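Local coordinates for plantacyanin (Spinacia oleracea, PDB 1F56), which binds a single copper ion in a cupredoxin beta barrel and probably carries electrons as a basic blue copper protein, at residues A[7-12]-A[77-82]; A[25-30]-A[34-39]; A[72-77]-A[82-87]. One frame throughout, in Å; residues are numbered along the deposited sequence.

Contact 1 (A[7-12]-A[77-82]); sequences WSFNVN and PGHCGG. With CU1 (copper (I) ion), chain F; SO4 (sulfate ion), chain D.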
ATOM      1  N   TRP A   7       7.644  -4.080   0.473  1.00 13.84           N
ATOM      2  CA  TRP A   7       6.482  -4.484  -0.319  1.00 14.20           C
ATOM      3  C   TRP A   7       6.666  -5.852  -0.958  1.00 13.37           C
ATOM      4  O   TRP A   7       7.283  -5.983  -2.009  1.00 14.05           O
ATOM      5  CB  TRP A   7       6.221  -3.420  -1.391  1.00 10.20           C
ATOM      6  CG  TRP A   7       4.859  -3.462  -2.010  1.00 17.27           C
ATOM      7  CD1 TRP A   7       4.575  -3.460  -3.353  1.00 16.68           C
ATOM      8  CD2 TRP A   7       3.595  -3.446  -1.330  1.00 13.31           C
ATOM      9  NE1 TRP A   7       3.219  -3.435  -3.547  1.00  8.74           N
ATOM     10  CE2 TRP A   7       2.587  -3.430  -2.328  1.00 11.37           C
ATOM     11  CE3 TRP A   7       3.212  -3.436   0.026  1.00 17.85           C
ATOM     12  CZ2 TRP A   7       1.219  -3.406  -2.018  1.00  9.70           C
ATOM     13  CZ3 TRP A   7       1.843  -3.408   0.340  1.00 22.87           C
ATOM     14  CH2 TRP A   7       0.862  -3.393  -0.686  1.00 21.19           C
ATOM     15  N   SER A   8       6.133  -6.874  -0.304  1.00 17.17           N
ATOM     16  CA  SER A   8       6.235  -8.237  -0.801  1.00 22.63           C
ATOM     17  C   SER A   8       5.016  -9.025  -0.337  1.00 20.59           C
ATOM     18  O   SER A   8       4.173  -8.492   0.385  1.00 24.04           O
ATOM     19  CB  SER A   8       7.502  -8.897  -0.269  1.00 28.56           C
ATOM     20  OG  SER A   8       7.693 -10.156  -0.893  1.00 50.58           O
ATOM     21  N   PHE A   9       4.918 -10.289  -0.736  1.00 21.23           N
ATOM     22  CA  PHE A   9       3.776 -11.107  -0.321  1.00 24.81           C
ATOM     23  C   PHE A   9       3.664 -11.051   1.197  1.00 26.68           C
ATOM     24  O   PHE A   9       2.574 -11.055   1.758  1.00 28.49           O
ATOM     25  CB  PHE A   9       3.955 -12.538  -0.835  1.00 34.06           C
ATOM     26  CG  PHE A   9       3.840 -12.647  -2.337  1.00 33.51           C
ATOM     27  CD1 PHE A   9       2.594 -12.751  -2.944  1.00 28.59           C
ATOM     28  CD2 PHE A   9       4.974 -12.579  -3.142  1.00 28.42           C
ATOM     29  CE1 PHE A   9       2.477 -12.782  -4.330  1.00 19.03           C
ATOM     30  CE2 PHE A   9       4.872 -12.609  -4.531  1.00 31.98           C
ATOM     31  CZ  PHE A   9       3.623 -12.709  -5.124  1.00 32.37           C
ATOM     32  N   ASN A  10       4.804 -10.984   1.866  1.00 28.10           N
ATOM     33  CA  ASN A  10       4.796 -10.863   3.311  1.00 29.68           C
ATOM     34  C   ASN A  10       5.247  -9.423   3.565  1.00 26.47           C
ATOM     35  O   ASN A  10       6.444  -9.140   3.662  1.00 26.26           O
ATOM     36  CB  ASN A  10       5.764 -11.866   3.948  1.00 35.90           C
ATOM     37  CG  ASN A  10       5.781 -11.774   5.466  1.00 59.12           C
ATOM     38  OD1 ASN A  10       6.465 -10.925   6.044  1.00 73.53           O
ATOM     39  ND2 ASN A  10       5.011 -12.637   6.118  1.00 74.43           N
ATOM     40  N   VAL A  11       4.283  -8.511   3.643  1.00 23.94           N
ATOM     41  CA  VAL A  11       4.584  -7.096   3.849  1.00 24.19           C
ATOM     42  C   VAL A  11       5.234  -6.816   5.200  1.00 28.90           C
ATOM     43  O   VAL A  11       4.776  -7.324   6.222  1.00 26.26           O
ATOM     44  CB  VAL A  11       3.315  -6.240   3.773  1.00 22.35           C
ATOM     45  CG1 VAL A  11       3.690  -4.776   3.908  1.00 21.54           C
ATOM     46  CG2 VAL A  11       2.586  -6.492   2.461  1.00 23.61           C
ATOM     47  N   ASN A  12       6.291  -6.006   5.214  1.00 23.70           N
ATOM     48  CA  ASN A  12       6.927  -5.683   6.481  1.00 27.38           C
ATOM     49  C   ASN A  12       7.074  -4.173   6.684  1.00 28.18           C
ATOM     50  O   ASN A  12       7.138  -3.406   5.714  1.00 24.08           O
ATOM     51  CB  ASN A  12       8.298  -6.355   6.597  1.00 26.49           C
ATOM     52  CG  ASN A  12       9.292  -5.826   5.592  1.00 40.86           C
ATOM     53  OD1 ASN A  12       9.457  -6.385   4.510  1.00 52.31           O
ATOM     54  ND2 ASN A  12       9.950  -4.730   5.940  1.00 40.75           N
ATOM     55  N   PRO A  77      -2.342 -10.541 -10.579  1.00 23.35           N
ATOM     56  CA  PRO A  77      -3.067 -11.786 -10.298  1.00 21.99           C
ATOM     57  C   PRO A  77      -2.455 -12.624  -9.196  1.00 18.53           C
ATOM     58  O   PRO A  77      -1.294 -12.986  -9.277  1.00 21.18           O
ATOM     59  CB  PRO A  77      -3.038 -12.517 -11.635  1.00 23.39           C
ATOM     60  CG  PRO A  77      -2.979 -11.414 -12.624  1.00 17.77           C
ATOM     61  CD  PRO A  77      -2.017 -10.441 -12.016  1.00 17.65           C
ATOM     62  N   GLY A  78      -3.256 -12.939  -8.178  1.00 18.96           N
ATOM     63  CA  GLY A  78      -2.789 -13.742  -7.062  1.00 17.11           C
ATOM     64  C   GLY A  78      -2.047 -13.000  -5.949  1.00 18.19           C
ATOM     65  O   GLY A  78      -1.890 -13.524  -4.846  1.00 16.52           O
ATOM     66  N   HIS A  79      -1.608 -11.769  -6.189  1.00 19.01           N
ATOM     67  CA  HIS A  79      -0.848 -11.075  -5.143  1.00 14.77           C
ATOM     68  C   HIS A  79      -1.658 -10.531  -3.967  1.00 17.69           C
ATOM     69  O   HIS A  79      -1.246 -10.664  -2.806  1.00 17.51           O
ATOM     70  CB  HIS A  79      -0.002  -9.956  -5.750  1.00 11.80           C
ATOM     71  CG  HIS A  79       1.077 -10.447  -6.662  1.00 13.44           C
ATOM     72  ND1 HIS A  79       2.261  -9.767  -6.841  1.00 16.49           N
ATOM     73  CD2 HIS A  79       1.131 -11.518  -7.489  1.00 12.67           C
ATOM     74  CE1 HIS A  79       2.997 -10.392  -7.740  1.00 14.61           C
ATOM     75  NE2 HIS A  79       2.335 -11.458  -8.150  1.00 18.70           N
ATOM     76  N   CYS A  80      -2.801  -9.909  -4.238  1.00 14.55           N
ATOM     77  CA  CYS A  80      -3.613  -9.387  -3.135  1.00 13.11           C
ATOM     78  C   CYS A  80      -4.134 -10.574  -2.301  1.00 17.27           C
ATOM     79  O   CYS A  80      -4.097 -10.556  -1.068  1.00 17.68           O
ATOM     80  CB  CYS A  80      -4.771  -8.566  -3.700  1.00 13.07           C
ATOM     81  SG  CYS A  80      -5.788  -7.666  -2.486  1.00 15.72           S
ATOM     82  N   GLY A  81      -4.616 -11.610  -2.982  1.00 15.13           N
ATOM     83  CA  GLY A  81      -5.107 -12.787  -2.279  1.00 21.16           C
ATOM     84  C   GLY A  81      -3.971 -13.439  -1.505  1.00 25.04           C
ATOM     85  O   GLY A  81      -4.198 -14.112  -0.506  1.00 27.95           O
ATOM     86  N   GLY A  82      -2.742 -13.226  -1.965  1.00 24.09           N
ATOM     87  CA  GLY A  82      -1.587 -13.795  -1.293  1.00 21.43           C
ATOM     88  C   GLY A  82      -1.135 -12.959  -0.109  1.00 25.70           C
ATOM     89  O   GLY A  82      -0.112 -13.256   0.514  1.00 25.87           O
TER
HETATM   90 CU   CU1 F  92       2.588  -7.927  -6.084  1.00 21.91          CU
HETATM   91  S   SO4 D 301      -6.217 -12.478  -6.158  1.00 24.54           S
HETATM   92  O1  SO4 D 301      -7.193 -11.363  -6.097  1.00 17.40           O
HETATM   93  O2  SO4 D 301      -6.006 -12.922  -7.549  1.00 32.75           O
HETATM   94  O3  SO4 D 301      -4.927 -12.014  -5.619  1.00 30.23           O
HETATM   95  O4  SO4 D 301      -6.741 -13.606  -5.374  1.00 26.53           O
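Phe9 lays the edge of its phenyl ring against the imidazole of His79 in an edge-to-face pair, the ring centroids 4.5 Å apart and the planes at 54°. Phe9 CZ sits over the middle of the imidazole, nearest to His79 NE2 at 3.5 Å, while Phe9 CE1 lies 3.6 Å from His79 CG. With CG beside its own backbone N (chi1 -69°), the Phe9 ring reaches across to the histidine, and no hydrogen bond joins the segments. The carbonyl oxygens Phe9 O and Gly82 O merely lie near each other.

The metal is bound at the rim of the same imidazole, His79 ND1 to copper 2.0 Å. This is the northern end of a cupredoxin barrel, where the loop between strands 68-73 and 85-90 carries most of the ligands; His34, Cys74 and Met84 complete the site, and Phe9 also meets the ring of His34 edge-to-face. Cys80, next along the loop, is tied by a disulfide to Cys47.

Backbone polar contacts face a sulfate, probably from the crystallisation liquor. Gly78 N donates to SO4 O2 at 2.8 Å and Gly81 N to SO4 O3 at 2.7 Å, the latter N-H...O angle being 162°. Within the turn, Gly82 N makes two weak bonds, to Gly78 O and His79 O.

Contact 2 (A[25-30]-A[34-39]); sequences LVFKYI and HNVVAV. With CU1 (copper (I) ion), chain F.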
ATOM      1  N   LEU A  25       5.255   7.108   3.133  1.00 13.57           N
ATOM      2  CA  LEU A  25       5.609   5.683   3.101  1.00 12.59           C
ATOM      3  C   LEU A  25       6.407   5.463   1.822  1.00 15.22           C
ATOM      4  O   LEU A  25       6.045   5.981   0.758  1.00 15.52           O
ATOM      5  CB  LEU A  25       4.369   4.792   3.048  1.00 12.86           C
ATOM      6  CG  LEU A  25       3.449   4.779   4.279  1.00 30.85           C
ATOM      7  CD1 LEU A  25       2.398   3.680   4.131  1.00 24.58           C
ATOM      8  CD2 LEU A  25       4.282   4.558   5.530  1.00 21.69           C
ATOM      9  N   VAL A  26       7.493   4.711   1.911  1.00 12.18           N
ATOM     10  CA  VAL A  26       8.264   4.436   0.721  1.00 14.49           C
ATOM     11  C   VAL A  26       8.175   2.940   0.457  1.00 18.75           C
ATOM     12  O   VAL A  26       8.774   2.134   1.180  1.00 19.44           O
ATOM     13  CB  VAL A  26       9.748   4.851   0.868  1.00 12.90           C
ATOM     14  CG1 VAL A  26      10.465   4.635  -0.485  1.00 16.35           C
ATOM     15  CG2 VAL A  26       9.866   6.341   1.291  1.00 13.27           C
ATOM     16  N   PHE A  27       7.404   2.570  -0.565  1.00 16.85           N
ATOM     17  CA  PHE A  27       7.236   1.168  -0.927  1.00 14.27           C
ATOM     18  C   PHE A  27       8.446   0.721  -1.748  1.00 17.55           C
ATOM     19  O   PHE A  27       8.714   1.243  -2.849  1.00 15.17           O
ATOM     20  CB  PHE A  27       5.938   0.965  -1.725  1.00 15.49           C
ATOM     21  CG  PHE A  27       4.691   1.205  -0.919  1.00 12.64           C
ATOM     22  CD1 PHE A  27       4.234   2.504  -0.687  1.00 11.89           C
ATOM     23  CD2 PHE A  27       3.989   0.138  -0.369  1.00 16.63           C
ATOM     24  CE1 PHE A  27       3.095   2.737   0.082  1.00 19.97           C
ATOM     25  CE2 PHE A  27       2.840   0.356   0.406  1.00 10.93           C
ATOM     26  CZ  PHE A  27       2.395   1.664   0.630  1.00 15.68           C
ATOM     27  N   LYS A  28       9.172  -0.252  -1.206  1.00 19.72           N
ATOM     28  CA  LYS A  28      10.378  -0.752  -1.849  1.00 21.02           C
ATOM     29  C   LYS A  28      10.219  -2.181  -2.320  1.00 20.47           C
ATOM     30  O   LYS A  28       9.774  -3.052  -1.556  1.00 18.82           O
ATOM     31  CB  LYS A  28      11.567  -0.640  -0.889  1.00 26.64           C
ATOM     32  CG  LYS A  28      11.853   0.795  -0.464  1.00 28.92           C
ATOM     33  CD  LYS A  28      13.265   0.961   0.057  1.00 36.42           C
ATOM     34  CE  LYS A  28      13.652   2.428   0.084  1.00 40.21           C
ATOM     35  NZ  LYS A  28      15.056   2.634   0.525  1.00 46.91           N
ATOM     36  N   TYR A  29      10.577  -2.397  -3.590  1.00 15.96           N
ATOM     37  CA  TYR A  29      10.481  -3.703  -4.234  1.00 15.29           C
ATOM     38  C   TYR A  29      11.149  -3.611  -5.609  1.00 18.60           C
ATOM     39  O   TYR A  29      11.611  -2.535  -6.014  1.00 14.74           O
ATOM     40  CB  TYR A  29       9.007  -4.103  -4.395  1.00 15.31           C
ATOM     41  CG  TYR A  29       8.194  -3.072  -5.158  1.00 15.45           C
ATOM     42  CD1 TYR A  29       7.658  -1.958  -4.512  1.00 15.29           C
ATOM     43  CD2 TYR A  29       7.994  -3.192  -6.538  1.00 14.55           C
ATOM     44  CE1 TYR A  29       6.941  -0.981  -5.227  1.00  9.71           C
ATOM     45  CE2 TYR A  29       7.282  -2.216  -7.262  1.00 15.05           C
ATOM     46  CZ  TYR A  29       6.762  -1.119  -6.599  1.00 21.69           C
ATOM     47  OH  TYR A  29       6.078  -0.156  -7.307  1.00 15.78           O
ATOM     48  N   ILE A  30      11.210  -4.727  -6.329  1.00 14.24           N
ATOM     49  CA  ILE A  30      11.850  -4.715  -7.642  1.00 14.86           C
ATOM     50  C   ILE A  30      10.837  -4.277  -8.689  1.00 22.23           C
ATOM     51  O   ILE A  30       9.776  -4.898  -8.863  1.00 18.16           O
ATOM     52  CB  ILE A  30      12.400  -6.117  -8.045  1.00 27.60           C
ATOM     53  CG1 ILE A  30      13.560  -6.521  -7.135  1.00 21.06           C
ATOM     54  CG2 ILE A  30      12.923  -6.077  -9.477  1.00 21.79           C
ATOM     55  CD1 ILE A  30      14.029  -7.961  -7.335  1.00 33.35           C
ATOM     56  N   HIS A  34       5.856  -6.071  -8.900  1.00 14.88           N
ATOM     57  CA  HIS A  34       4.668  -5.692  -8.130  1.00 18.63           C
ATOM     58  C   HIS A  34       4.280  -4.261  -8.508  1.00 16.89           C
ATOM     59  O   HIS A  34       4.960  -3.594  -9.292  1.00 20.05           O
ATOM     60  CB  HIS A  34       4.963  -5.678  -6.609  1.00 10.90           C
ATOM     61  CG  HIS A  34       5.443  -6.981  -6.056  1.00  8.01           C
ATOM     62  ND1 HIS A  34       4.602  -8.042  -5.810  1.00 13.15           N
ATOM     63  CD2 HIS A  34       6.686  -7.402  -5.722  1.00 13.74           C
ATOM     64  CE1 HIS A  34       5.304  -9.066  -5.357  1.00 16.81           C
ATOM     65  NE2 HIS A  34       6.572  -8.705  -5.296  1.00 14.93           N
ATOM     66  N   ASN A  35       3.180  -3.806  -7.928  1.00 16.78           N
ATOM     67  CA  ASN A  35       2.736  -2.436  -8.084  1.00 14.67           C
ATOM     68  C   ASN A  35       2.042  -2.069  -6.774  1.00 14.36           C
ATOM     69  O   ASN A  35       1.820  -2.941  -5.909  1.00 10.61           O
ATOM     70  CB  ASN A  35       1.808  -2.273  -9.300  1.00 17.29           C
ATOM     71  CG  ASN A  35       0.469  -2.937  -9.125  1.00 23.62           C
ATOM     72  OD1 ASN A  35       0.178  -3.542  -8.096  1.00 34.52           O
ATOM     73  ND2 ASN A  35      -0.369  -2.821 -10.147  1.00 29.28           N
ATOM     74  N   VAL A  36       1.761  -0.779  -6.595  1.00 15.01           N
ATOM     75  CA  VAL A  36       1.076  -0.293  -5.409  1.00 14.42           C
ATOM     76  C   VAL A  36      -0.130   0.510  -5.891  1.00 14.34           C
ATOM     77  O   VAL A  36       0.022   1.501  -6.586  1.00 15.53           O
ATOM     78  CB  VAL A  36       1.965   0.635  -4.570  1.00 20.37           C
ATOM     79  CG1 VAL A  36       1.216   1.045  -3.301  1.00 18.55           C
ATOM     80  CG2 VAL A  36       3.288  -0.064  -4.246  1.00 22.14           C
ATOM     81  N   VAL A  37      -1.324   0.062  -5.534  1.00  8.82           N
ATOM     82  CA  VAL A  37      -2.534   0.752  -5.942  1.00 14.24           C
ATOM     83  C   VAL A  37      -3.224   1.270  -4.678  1.00 16.25           C
ATOM     84  O   VAL A  37      -3.455   0.491  -3.750  1.00 12.45           O
ATOM     85  CB  VAL A  37      -3.491  -0.213  -6.697  1.00 14.54           C
ATOM     86  CG1 VAL A  37      -4.679   0.569  -7.275  1.00 13.04           C
ATOM     87  CG2 VAL A  37      -2.727  -0.936  -7.823  1.00 13.05           C
ATOM     88  N   ALA A  38      -3.519   2.574  -4.641  1.00 10.27           N
ATOM     89  CA  ALA A  38      -4.206   3.195  -3.508  1.00 15.18           C
ATOM     90  C   ALA A  38      -5.686   3.009  -3.786  1.00 14.73           C
ATOM     91  O   ALA A  38      -6.214   3.542  -4.761  1.00 15.33           O
ATOM     92  CB  ALA A  38      -3.857   4.705  -3.417  1.00  5.11           C
ATOM     93  N   VAL A  39      -6.361   2.264  -2.923  1.00 14.36           N
ATOM     94  CA  VAL A  39      -7.774   1.960  -3.135  1.00 13.22           C
ATOM     95  C   VAL A  39      -8.638   2.427  -1.972  1.00 16.87           C
ATOM     96  O   VAL A  39      -8.132   2.997  -1.011  1.00 17.06           O
ATOM     97  CB  VAL A  39      -7.957   0.420  -3.315  1.00 14.51           C
ATOM     98  CG1 VAL A  39      -7.080  -0.081  -4.453  1.00 11.09           C
ATOM     99  CG2 VAL A  39      -7.567  -0.315  -2.027  1.00 15.51           C
TER
HETATM  100 CU   CU1 F  92       2.588  -7.927  -6.084  1.00 21.91          CU
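Val36 fits its two methyl groups against Phe27 and Tyr29, bridging the two sheets of the cupredoxin beta sandwich: Phe27 belongs to strand 24-28 of one sheet, Val36 to strand 36-39 of the other. No hydrogen bond crosses between the segments, so side chains make the join.

Apolar contacts carry most of it. Val36 CG1 stands over the face of the Phe27 ring, 3.9 Å from its centroid and only 3° off the normal, a nearly ideal CH-pi contact. The torsion that sets CG1 anti to the backbone N (chi1 -177°) leaves CG2 for the base of the Phe27 side chain, 3.8 Å from Phe27 CB. That second methyl also meets Tyr29 CE1 at 3.9 Å, and Trp7 and Phe72 add to the apolar surroundings of the cluster.

Van der Waals packing continues from Tyr29 to His34. Tyr29 CE2 comes to 3.4 Å from His34 O, approaching obliquely, and Tyr29 CD2 lies 3.9 Å from His34 CB as the two side chains run antiparallel past one another.

Polar bonds lead out of the two segments: the phenol OH of Tyr29 is hydrogen-bonded to Asp61 OD2, while Asn35, turned away from strand 24-28, has its ND2 bonded to Ser75 OG and its backbone O receiving Trp7 NE1. An alanine in place of Tyr29 is likely to leave Asp61 without this partner and open a gap beside Val36 CG2 and the His34 backbone.

Metal binding falls to His34, which shares the copper with Cys74, His79 and Met84: its ND1 is 2.0 Å from the ion.

Contact 3 (A[72-77]-A[82-87]); sequences FICSFP and GGMKIA. With CU1 (copper (I) ion), chain F.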
ATOM      1  N   PHE A  72      -3.913   0.054   0.596  1.00 13.08           N
ATOM      2  CA  PHE A  72      -3.062  -0.209  -0.562  1.00 16.55           C
ATOM      3  C   PHE A  72      -3.069  -1.700  -0.874  1.00 15.02           C
ATOM      4  O   PHE A  72      -3.124  -2.501   0.048  1.00 12.44           O
ATOM      5  CB  PHE A  72      -1.610   0.214  -0.291  1.00 14.07           C
ATOM      6  CG  PHE A  72      -1.452   1.648   0.098  1.00 19.16           C
ATOM      7  CD1 PHE A  72      -1.543   2.032   1.434  1.00 20.24           C
ATOM      8  CD2 PHE A  72      -1.195   2.622  -0.867  1.00 13.91           C
ATOM      9  CE1 PHE A  72      -1.373   3.370   1.808  1.00 19.62           C
ATOM     10  CE2 PHE A  72      -1.027   3.958  -0.496  1.00 19.41           C
ATOM     11  CZ  PHE A  72      -1.115   4.328   0.842  1.00 13.53           C
ATOM     12  N   ILE A  73      -3.026  -2.065  -2.160  1.00 12.48           N
ATOM     13  CA  ILE A  73      -2.964  -3.480  -2.558  1.00 10.19           C
ATOM     14  C   ILE A  73      -2.047  -3.581  -3.773  1.00 11.69           C
ATOM     15  O   ILE A  73      -1.715  -2.566  -4.401  1.00 13.28           O
ATOM     16  CB  ILE A  73      -4.369  -4.065  -2.991  1.00 17.85           C
ATOM     17  CG1 ILE A  73      -4.877  -3.369  -4.265  1.00 17.13           C
ATOM     18  CG2 ILE A  73      -5.397  -3.899  -1.870  1.00 16.26           C
ATOM     19  CD1 ILE A  73      -6.193  -3.943  -4.809  1.00 15.59           C
ATOM     20  N   CYS A  74      -1.597  -4.792  -4.077  1.00 10.46           N
ATOM     21  CA  CYS A  74      -0.811  -5.022  -5.286  1.00 12.89           C
ATOM     22  C   CYS A  74      -1.916  -5.619  -6.125  1.00 13.66           C
ATOM     23  O   CYS A  74      -2.653  -6.471  -5.638  1.00 12.77           O
ATOM     24  CB  CYS A  74       0.269  -6.085  -5.101  1.00 11.41           C
ATOM     25  SG  CYS A  74       1.083  -6.475  -6.678  1.00 14.19           S
ATOM     26  N   SER A  75      -2.050  -5.198  -7.369  1.00 12.20           N
ATOM     27  CA  SER A  75      -3.150  -5.727  -8.177  1.00 19.97           C
ATOM     28  C   SER A  75      -2.815  -6.894  -9.126  1.00 17.20           C
ATOM     29  O   SER A  75      -3.704  -7.426  -9.790  1.00 18.90           O
ATOM     30  CB  SER A  75      -3.762  -4.589  -8.987  1.00 18.53           C
ATOM     31  OG  SER A  75      -2.795  -4.118  -9.903  1.00 18.79           O
ATOM     32  N   PHE A  76      -1.556  -7.293  -9.208  1.00 13.89           N
ATOM     33  CA  PHE A  76      -1.216  -8.399 -10.102  1.00 14.25           C
ATOM     34  C   PHE A  76      -1.957  -9.657  -9.636  1.00 16.51           C
ATOM     35  O   PHE A  76      -2.203  -9.835  -8.447  1.00 14.86           O
ATOM     36  CB  PHE A  76       0.299  -8.633 -10.124  1.00 15.35           C
ATOM     37  CG  PHE A  76       1.105  -7.457 -10.645  1.00 12.47           C
ATOM     38  CD1 PHE A  76       0.484  -6.369 -11.253  1.00 15.56           C
ATOM     39  CD2 PHE A  76       2.497  -7.482 -10.591  1.00 16.24           C
ATOM     40  CE1 PHE A  76       1.248  -5.316 -11.813  1.00 13.69           C
ATOM     41  CE2 PHE A  76       3.267  -6.446 -11.141  1.00 21.06           C
ATOM     42  CZ  PHE A  76       2.633  -5.360 -11.756  1.00 15.97           C
ATOM     43  N   PRO A  77      -2.342 -10.541 -10.579  1.00 23.35           N
ATOM     44  CA  PRO A  77      -3.067 -11.786 -10.298  1.00 21.99           C
ATOM     45  C   PRO A  77      -2.455 -12.624  -9.196  1.00 18.53           C
ATOM     46  O   PRO A  77      -1.294 -12.986  -9.277  1.00 21.18           O
ATOM     47  CB  PRO A  77      -3.038 -12.517 -11.635  1.00 23.39           C
ATOM     48  CG  PRO A  77      -2.979 -11.414 -12.624  1.00 17.77           C
ATOM     49  CD  PRO A  77      -2.017 -10.441 -12.016  1.00 17.65           C
ATOM     50  N   GLY A  82      -2.742 -13.226  -1.965  1.00 24.09           N
ATOM     51  CA  GLY A  82      -1.587 -13.795  -1.293  1.00 21.43           C
ATOM     52  C   GLY A  82      -1.135 -12.959  -0.109  1.00 25.70           C
ATOM     53  O   GLY A  82      -0.112 -13.256   0.514  1.00 25.87           O
ATOM     54  N   GLY A  83      -1.886 -11.901   0.194  1.00 20.09           N
ATOM     55  CA  GLY A  83      -1.543 -11.060   1.325  1.00 22.57           C
ATOM     56  C   GLY A  83      -0.962  -9.688   1.021  1.00 22.36           C
ATOM     57  O   GLY A  83      -0.656  -8.922   1.938  1.00 20.48           O
ATOM     58  N   MET A  84      -0.787  -9.361  -0.252  1.00 20.78           N
ATOM     59  CA  MET A  84      -0.243  -8.054  -0.562  1.00 20.51           C
ATOM     60  C   MET A  84      -1.298  -6.950  -0.467  1.00 18.61           C
ATOM     61  O   MET A  84      -1.825  -6.466  -1.467  1.00 13.70           O
ATOM     62  CB  MET A  84       0.422  -8.056  -1.936  1.00 25.51           C
ATOM     63  CG  MET A  84       1.766  -8.756  -1.946  1.00 25.83           C
ATOM     64  SD  MET A  84       2.746  -8.365  -3.407  1.00 22.54           S
ATOM     65  CE  MET A  84       3.684  -6.881  -2.843  1.00 20.30           C
ATOM     66  N   LYS A  85      -1.607  -6.562   0.760  1.00 16.81           N
ATOM     67  CA  LYS A  85      -2.579  -5.496   0.990  1.00 21.28           C
ATOM     68  C   LYS A  85      -2.353  -4.974   2.408  1.00 23.24           C
ATOM     69  O   LYS A  85      -1.985  -5.750   3.296  1.00 20.23           O
ATOM     70  CB  LYS A  85      -4.012  -6.042   0.874  1.00 12.87           C
ATOM     71  CG  LYS A  85      -4.297  -7.112   1.920  1.00 22.17           C
ATOM     72  CD  LYS A  85      -5.772  -7.261   2.228  1.00 36.72           C
ATOM     73  CE  LYS A  85      -6.528  -8.003   1.159  1.00 39.87           C
ATOM     74  NZ  LYS A  85      -7.948  -8.212   1.583  1.00 39.24           N
ATOM     75  N   ILE A  86      -2.540  -3.673   2.619  1.00 18.07           N
ATOM     76  CA  ILE A  86      -2.405  -3.116   3.957  1.00 15.47           C
ATOM     77  C   ILE A  86      -3.345  -1.951   4.165  1.00 18.60           C
ATOM     78  O   ILE A  86      -3.703  -1.236   3.223  1.00 14.49           O
ATOM     79  CB  ILE A  86      -0.984  -2.606   4.284  1.00 27.29           C
ATOM     80  CG1 ILE A  86      -0.509  -1.632   3.212  1.00 20.34           C
ATOM     81  CG2 ILE A  86      -0.040  -3.772   4.465  1.00 44.31           C
ATOM     82  CD1 ILE A  86       0.827  -0.970   3.558  1.00 28.69           C
ATOM     83  N   ALA A  87      -3.754  -1.788   5.417  1.00 12.69           N
ATOM     84  CA  ALA A  87      -4.634  -0.717   5.828  1.00 17.14           C
ATOM     85  C   ALA A  87      -3.854  -0.012   6.931  1.00 22.51           C
ATOM     86  O   ALA A  87      -3.483  -0.629   7.934  1.00 24.71           O
ATOM     87  CB  ALA A  87      -5.937  -1.282   6.367  1.00 18.41           C
TER
HETATM   88 CU   CU1 F  92       2.588  -7.927  -6.084  1.00 21.91          CU
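Cys74 and Met84 meet at the copper, each giving a sulfur: Cys74 SG lies 2.2 Å from the ion, Met84 SD a longer 2.7 Å. Back from the sulfurs, toward the backbone, Cys74 CB packs 3.7 Å from Met84 CB. The first two torsions of the methionine (chi1 -75°, chi2 -164°) carry SD to the metal, and the bend at chi3 only sets the CE methyl beside it. His34 and His79 complete the ligand set.

The next shell is backbone. Cys74 N donates to Met84 O at 3.1 Å, a hydrogen bond that ties the two ligand residues directly; the donor is tilted 28° from the carbonyl plane. Met84 is the centre of an inverse gamma turn, closed by Lys85 N to Gly83 O.

Farther out runs the antiparallel hairpin of strands 68-73 and 85-90. Phe72 and Ile86 form a hydrogen-bonded pair, joined twice at 2.9 Å, Phe72 N to Ile86 O and Ile86 N to Phe72 O. Ile73 and Lys85 form the non-hydrogen-bonded pair beside it, with Ile73 CG2 3.7 Å from Lys85 CB; Lys85 NZ continues to Tyr44 O.

A short thiolate bond beside a long thioether bond is the hallmark of a type 1 copper site, and two soft sulfur donors with two imidazoles are consistent with accommodating both copper(I) and copper(II).

How the contacts relate
Contact 1 is the surface member of the three, while contacts 2 and 3 are buried; all reach the same copper, contact 3 with two of its ligands and the others with one histidine each. Contacts 1 and 3 share Pro77 and Gly82 and lie about 5 Å apart between centres, joined by a probable hydrogen bond from Met84 N to His79 O. Contact 2 spans the two sheets through apolar side chains, whereas contact 3 pairs neighbouring strands by backbone bonds and contact 1 rests on an aromatic pair between loops. Strands 36-39 and 68-73, neighbours in one sheet, link contacts 2 and 3, and Trp7 NE1 probably hydrogen-bonds Asn35 O between contacts 1 and 2.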